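Local structure of zinc transport transcriptional regulator (Lactococcus lactis subsp. lactis, 5YHY) at residues Q50-T53 and N54-A58; L61-S64 and P65-T69; M2-A5 and N6-Q10. The protein binds zinc and probably acts as a DNA-binding transcriptional regulator of the MarR family, built on a winged helix-turn-helix. The protein carries 1 engineered substitution. All coordinates share one frame; numbering follows the deposited sequence.

Contact 1. Residues Q50-T53 and N54-A58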
loop_
_atom_site.group_PDB
_atom_site.type_symbol
_atom_site.label_atom_id
_atom_site.label_comp_id
_atom_site.label_asym_id
_atom_site.label_seq_id
_atom_site.Cartn_x
_atom_site.Cartn_y
_atom_site.Cartn_z
ATOM N N GLN A 50 23.880 -19.895 2.515
ATOM C CA GLN A 50 24.973 -20.373 1.671
ATOM C C GLN A 50 25.912 -19.242 1.264
ATOM O O GLN A 50 25.464 -18.224 0.748
ATOM C CB GLN A 50 24.416 -21.004 0.394
ATOM C CG GLN A 50 23.991 -22.456 0.520
ATOM C CD GLN A 50 25.167 -23.415 0.487
ATOM O OE1 GLN A 50 25.690 -23.813 1.531
ATOM N NE2 GLN A 50 25.586 -23.796 -0.719
ATOM N N ILE A 51 27.210 -19.434 1.474
ATOM C CA ILE A 51 28.208 -18.537 0.890
ATOM C C ILE A 51 28.023 -18.546 -0.627
ATOM O O ILE A 51 27.882 -19.612 -1.231
ATOM C CB ILE A 51 29.640 -18.986 1.250
ATOM C CG1 ILE A 51 29.904 -18.757 2.740
ATOM C CG2 ILE A 51 30.661 -18.255 0.398
ATOM C CD1 ILE A 51 31.237 -19.311 3.217
ATOM N N SER A 52 28.016 -17.368 -1.253
ATOM C CA SER A 52 27.577 -17.275 -2.637
ATOM C C SER A 52 28.385 -16.300 -3.479
ATOM O O SER A 52 28.870 -15.285 -2.978
ATOM C CB SER A 52 26.107 -16.829 -2.695
ATOM O OG SER A 52 25.263 -17.651 -1.907
ATOM N N THR A 53 28.490 -16.596 -4.769
ATOM C CA THR A 53 29.062 -15.667 -5.740
ATOM C C THR A 53 28.072 -14.577 -6.162
ATOM O O THR A 53 26.865 -14.683 -5.914
ATOM C CB THR A 53 29.486 -16.411 -7.021
ATOM O OG1 THR A 53 28.318 -16.963 -7.646
ATOM C CG2 THR A 53 30.463 -17.534 -6.694
ATOM N N ASN A 54 28.580 -13.536 -6.821
ATOM C CA ASN A 54 27.702 -12.522 -7.400
ATOM C C ASN A 54 26.682 -13.175 -8.325
ATOM O O ASN A 54 25.505 -12.810 -8.320
ATOM C CB ASN A 54 28.495 -11.489 -8.205
ATOM C CG ASN A 54 29.297 -10.557 -7.332
ATOM O OD1 ASN A 54 30.039 -10.994 -6.459
ATOM N ND2 ASN A 54 29.155 -9.258 -7.568
ATOM N N ALA A 55 27.147 -14.128 -9.130
ATOM C CA ALA A 55 26.273 -14.805 -10.093
ATOM C C ALA A 55 25.153 -15.564 -9.402
ATOM O O ALA A 55 23.998 -15.488 -9.818
ATOM C CB ALA A 55 27.078 -15.748 -10.983
ATOM N N LYS A 56 25.497 -16.278 -8.334
ATOM C CA LYS A 56 24.524 -17.054 -7.583
ATOM C C LYS A 56 23.479 -16.144 -6.933
ATOM O O LYS A 56 22.287 -16.466 -6.900
ATOM C CB LYS A 56 25.235 -17.906 -6.528
ATOM C CG LYS A 56 24.313 -18.666 -5.595
ATOM C CD LYS A 56 23.466 -19.681 -6.345
ATOM C CE LYS A 56 24.322 -20.677 -7.105
ATOM N NZ LYS A 56 23.491 -21.786 -7.662
ATOM N N ILE A 57 23.925 -14.996 -6.432
ATOM C CA ILE A 57 22.998 -14.044 -5.838
ATOM C C ILE A 57 21.986 -13.532 -6.868
ATOM O O ILE A 57 20.785 -13.464 -6.595
ATOM C CB ILE A 57 23.732 -12.866 -5.178
ATOM C CG1 ILE A 57 24.590 -13.365 -4.010
ATOM C CG2 ILE A 57 22.730 -11.839 -4.679
ATOM C CD1 ILE A 57 25.560 -12.306 -3.466
ATOM N N ALA A 58 22.478 -13.162 -8.052
ATOM C CA ALA A 58 21.609 -12.678 -9.121
ATOM C C ALA A 58 20.613 -13.753 -9.531
ATOM O O ALA A 58 19.441 -13.464 -9.775
ATOM C CB ALA A 58 22.438 -12.233 -10.341
#
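T53 meets K56 and I57 as the N-cap of helix 54-61. Its hydroxyl OG1 accepts from K56 N at 3.0 Å, with an angle of 160° at the hydrogen. Its carbonyl O takes the N-H of I57, also at 3.0 Å from that N, so one residue receives two successive amides of the first turn. With chi1 at 64°, OG1 sits between the backbone N and the carbonyl carbon of T53 and swings round toward the start of the helix. The side chain of I57 lies close to the same cap: its CG1 is 3.2 Å from T53 O.

Next comes S52, whose CB lies 3.9 Å from K56 CG and 4.0 Å from I57 CG1, tucked against the turn. Its hydroxyl turns back along the loop instead, with OG donating to Q50 O at 2.7 Å from well above that carbonyl plane. K56 bends away through its middle torsions, and its ammonium pairs with E59 in a salt bridge.

Further out, the wing joins in through W95 of strand 93-97: N54 OD1 accepts from W95 NE1, and S52 bonds to the W95 backbone. I57 packs separately on I43 and L46 of helix 38-49. T53 OG1 gives K56 N, an amide of the first turn, an acceptor that the helix does not yet provide, while T53 O starts the regular i+4 pattern; the oxygens' partial negative charge probably suits the positive end of the helix dipole.

Contact 2. Residues L61-S64 and P65-T69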
loop_
_atom_site.group_PDB
_atom_site.type_symbol
_atom_site.label_atom_id
_atom_site.label_comp_id
_atom_site.label_asym_id
_atom_site.label_seq_id
_atom_site.Cartn_x
_atom_site.Cartn_y
_atom_site.Cartn_z
ATOM N N LEU A 61 17.959 -14.383 -6.444
ATOM C CA LEU A 61 17.058 -13.281 -6.144
ATOM C C LEU A 61 16.351 -12.770 -7.396
ATOM O O LEU A 61 15.494 -11.888 -7.313
ATOM C CB LEU A 61 17.806 -12.131 -5.452
ATOM C CG LEU A 61 18.457 -12.463 -4.108
ATOM C CD1 LEU A 61 19.031 -11.195 -3.497
ATOM C CD2 LEU A 61 17.468 -13.119 -3.154
ATOM N N LYS A 62 16.720 -13.328 -8.544
ATOM C CA LYS A 62 16.114 -12.958 -9.817
ATOM C C LYS A 62 16.278 -11.474 -10.108
ATOM O O LYS A 62 15.333 -10.798 -10.513
ATOM C CB LYS A 62 14.629 -13.356 -9.849
ATOM C CG LYS A 62 14.405 -14.846 -9.693
ATOM C CD LYS A 62 12.944 -15.207 -9.956
ATOM C CE LYS A 62 12.769 -16.710 -10.145
ATOM N NZ LYS A 62 12.959 -17.455 -8.876
ATOM N N ILE A 63 17.490 -10.971 -9.900
ATOM C CA ILE A 63 17.800 -9.567 -10.183
ATOM C C ILE A 63 19.069 -9.484 -11.021
ATOM O O ILE A 63 19.754 -10.482 -11.212
ATOM C CB ILE A 63 17.974 -8.736 -8.901
ATOM C CG1 ILE A 63 19.074 -9.349 -8.032
ATOM C CG2 ILE A 63 16.646 -8.630 -8.140
ATOM C CD1 ILE A 63 19.296 -8.623 -6.705
ATOM N N SER A 64 19.373 -8.292 -11.525
ATOM C CA SER A 64 20.470 -8.132 -12.474
ATOM C C SER A 64 21.819 -8.010 -11.775
ATOM O O SER A 64 21.879 -7.693 -10.588
ATOM C CB SER A 64 20.246 -6.892 -13.341
ATOM O OG SER A 64 20.538 -5.718 -12.606
ATOM N N PRO A 65 22.913 -8.262 -12.508
ATOM C CA PRO A 65 24.239 -8.079 -11.909
ATOM C C PRO A 65 24.435 -6.650 -11.387
ATOM O O PRO A 65 25.060 -6.474 -10.346
ATOM C CB PRO A 65 25.187 -8.386 -13.072
ATOM C CG PRO A 65 24.407 -9.389 -13.900
ATOM C CD PRO A 65 22.991 -8.899 -13.838
ATOM N N ALA A 66 23.896 -5.648 -12.073
ATOM C CA ALA A 66 24.021 -4.274 -11.575
ATOM C C ALA A 66 23.359 -4.109 -10.207
ATOM O O ALA A 66 23.893 -3.443 -9.320
ATOM C CB ALA A 66 23.433 -3.272 -12.571
ATOM N N ALA A 67 22.176 -4.693 -10.048
ATOM C CA ALA A 67 21.461 -4.612 -8.785
ATOM C C ALA A 67 22.259 -5.296 -7.684
ATOM O O ALA A 67 22.322 -4.810 -6.552
ATOM C CB ALA A 67 20.072 -5.234 -8.917
ATOM N N VAL A 68 22.853 -6.436 -8.014
ATOM C CA VAL A 68 23.627 -7.185 -7.037
ATOM C C VAL A 68 24.863 -6.380 -6.636
ATOM O O VAL A 68 25.180 -6.244 -5.445
ATOM C CB VAL A 68 24.038 -8.557 -7.586
ATOM C CG1 VAL A 68 25.048 -9.218 -6.663
ATOM C CG2 VAL A 68 22.814 -9.439 -7.757
ATOM N N THR A 69 25.552 -5.836 -7.629
ATOM C CA THR A 69 26.754 -5.038 -7.381
ATOM C C THR A 69 26.458 -3.873 -6.432
ATOM O O THR A 69 27.212 -3.631 -5.493
ATOM C CB THR A 69 27.350 -4.523 -8.704
ATOM O OG1 THR A 69 27.841 -5.643 -9.454
ATOM C CG2 THR A 69 28.494 -3.539 -8.442
#
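V68 N bonds to S64 O at 3.0 Å as the backbone leaves the extended residues I63 and S64 and winds into helix 65-77. This is the turn of a helix-turn-helix: it joins helix 54-61 to helix 65-77, which in MarR-family proteins is the recognition helix and probably faces DNA here too. K62, with a positive phi of 58°, breaks off the preceding helix and lets the chain change direction.

S64 is the N-cap. Its OG accepts from A67 N at 3.2 Å, in a bond that is close to straight (162° at the hydrogen). The hydroxyl is placed by a chi1 of 76°, which points it at the first turn. P65 follows directly, at a helix position where the missing N-H costs no bond.

Beside the cap the contact turns apolar. I63 brings CG1 up to V68 CG2 at 3.8 Å, the two side chains crossing at about a right angle, and its CB lies 4.1 Å from the methyl of A67. I63 thus packs against the first turn of the helix, and it also touches T39 of helix 38-49. L61 reaches that same helix through I43 and through H42, one of the zinc ligands, which places the turn close to the metal-binding region. The methyl of A67 also rests near the cap, with CB 3.5 Å from S64 O.

Contact 3. Residues M2-A5 and N6-Q10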
loop_
_atom_site.group_PDB
_atom_site.type_symbol
_atom_site.label_atom_id
_atom_site.label_comp_id
_atom_site.label_asym_id
_atom_site.label_seq_id
_atom_site.Cartn_x
_atom_site.Cartn_y
_atom_site.Cartn_z
ATOM N N MET A 2 -22.364 -3.296 3.717
ATOM C CA MET A 2 -21.557 -2.519 2.778
ATOM C C MET A 2 -21.375 -3.291 1.473
ATOM O O MET A 2 -21.261 -4.515 1.497
ATOM C CB MET A 2 -20.193 -2.238 3.419
ATOM C CG MET A 2 -19.236 -1.434 2.572
ATOM S SD MET A 2 -17.631 -1.193 3.371
ATOM C CE MET A 2 -18.111 -0.335 4.872
ATOM N N SER A 3 -21.359 -2.590 0.336
ATOM C CA SER A 3 -21.158 -3.253 -0.949
ATOM C C SER A 3 -19.749 -3.811 -0.986
ATOM O O SER A 3 -18.872 -3.323 -0.279
ATOM C CB SER A 3 -21.349 -2.287 -2.125
ATOM O OG SER A 3 -20.251 -1.385 -2.255
ATOM N N LEU A 4 -19.535 -4.831 -1.805
ATOM C CA LEU A 4 -18.200 -5.401 -1.931
ATOM C C LEU A 4 -17.243 -4.356 -2.488
ATOM O O LEU A 4 -16.091 -4.287 -2.071
ATOM C CB LEU A 4 -18.191 -6.655 -2.806
ATOM C CG LEU A 4 -16.847 -7.387 -2.897
ATOM C CD1 LEU A 4 -16.422 -7.969 -1.545
ATOM C CD2 LEU A 4 -16.879 -8.482 -3.956
ATOM N N ALA A 5 -17.713 -3.549 -3.435
ATOM C CA ALA A 5 -16.871 -2.491 -3.990
ATOM C C ALA A 5 -16.337 -1.580 -2.893
ATOM O O ALA A 5 -15.155 -1.240 -2.872
ATOM C CB ALA A 5 -17.639 -1.668 -5.029
ATOM N N ASN A 6 -17.216 -1.173 -1.983
ATOM C CA ASN A 6 -16.806 -0.316 -0.890
ATOM C C ASN A 6 -15.870 -1.041 0.073
ATOM O O ASN A 6 -14.907 -0.459 0.557
ATOM C CB ASN A 6 -18.030 0.243 -0.172
ATOM C CG ASN A 6 -18.658 1.384 -0.937
ATOM O OD1 ASN A 6 -17.953 2.250 -1.457
ATOM N ND2 ASN A 6 -19.982 1.385 -1.031
ATOM N N GLN A 7 -16.125 -2.324 0.295
ATOM C CA GLN A 7 -15.243 -3.125 1.148
ATOM C C GLN A 7 -13.847 -3.199 0.545
ATOM O O GLN A 7 -12.833 -3.131 1.260
ATOM C CB GLN A 7 -15.771 -4.551 1.293
ATOM C CG GLN A 7 -17.114 -4.703 1.974
ATOM C CD GLN A 7 -17.488 -6.157 2.105
ATOM O OE1 GLN A 7 -16.615 -7.015 2.320
ATOM N NE2 GLN A 7 -18.781 -6.460 1.929
ATOM N N ILE A 8 -13.786 -3.363 -0.771
ATOM C CA ILE A 8 -12.487 -3.422 -1.443
ATOM C C ILE A 8 -11.754 -2.095 -1.297
ATOM O O ILE A 8 -10.558 -2.063 -0.974
ATOM C CB ILE A 8 -12.636 -3.807 -2.928
ATOM C CG1 ILE A 8 -13.132 -5.258 -3.046
ATOM C CG2 ILE A 8 -11.307 -3.629 -3.669
ATOM C CD1 ILE A 8 -13.715 -5.581 -4.414
ATOM N N ASP A 9 -12.479 -1.003 -1.531
ATOM C CA ASP A 9 -11.921 0.346 -1.413
ATOM C C ASP A 9 -11.323 0.559 -0.023
ATOM O O ASP A 9 -10.188 1.033 0.115
ATOM C CB ASP A 9 -13.039 1.359 -1.679
ATOM C CG ASP A 9 -12.524 2.771 -1.898
ATOM O OD1 ASP A 9 -11.447 2.945 -2.503
ATOM O OD2 ASP A 9 -13.224 3.717 -1.472
ATOM N N GLN A 10 -12.070 0.173 1.004
ATOM C CA GLN A 10 -11.617 0.351 2.378
ATOM C C GLN A 10 -10.428 -0.543 2.725
ATOM O O GLN A 10 -9.516 -0.119 3.426
ATOM C CB GLN A 10 -12.768 0.160 3.361
ATOM C CG GLN A 10 -13.817 1.252 3.218
ATOM C CD GLN A 10 -14.891 1.193 4.283
ATOM O OE1 GLN A 10 -14.767 0.472 5.280
ATOM N NE2 GLN A 10 -15.959 1.963 4.080
HETATM O O HOH W 1 -22.139 0.297 0.308
#
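M2 lies across the first turns of helix 4-19, crossing N6 and Q7 at a slant and meeting Q10 from the opposite direction. Its CG, anti to the backbone N (chi1 -180°), presses on N6 CB at 3.4 Å; SD passes Q7 CG at 3.8 Å. A bend at the last torsion brings the methyl CE against the amide of Q10, 3.2 Å from NE2.

Q7 runs extended back toward the start of the chain. Its NE2 donates to M2 O at 3.2 Å, with the oxygen in the plane of the Q7 amide but the donor 47° out of the M2 carbonyl plane. The other end of that amide, OE1, is hydrogen-bonded to S135 OG of the second subunit, so the group is fixed from both ends.

S3 is the N-cap, its OG accepting from N6 N at 3.1 Å. A water takes hydrogens from S3 N and N6 ND2, bridging the cap. On another face L4 CG meets I8 CD1 at 3.9 Å.

One side of the turn packs against the second subunit: L4 rests on Q131 of its helix 128-144, while A5, N6 and I8 meet Q120, L116 and Y119 of its helix 102-123.

Overall arrangement
All three contacts are helix starts capped by a serine or threonine hydroxyl, yet they serve different parts of the fold. Contacts 1 and 2 lie next to each other, centres about 10 Å apart, and cap the two consecutive helices of the helix-turn-helix; A58 O and I63 N probably share a hydrogen bond, and I57 packs on V68. Contact 1 is partly buried, tied to the wing through polar bonds, whereas contact 2 is a surface turn with more apolar packing. Contact 3, partly buried, lies on the opposite side of the chain's centre, about 44 Å from contact 1 between centres, and is partly packed against the second subunit, which touches neither of the others.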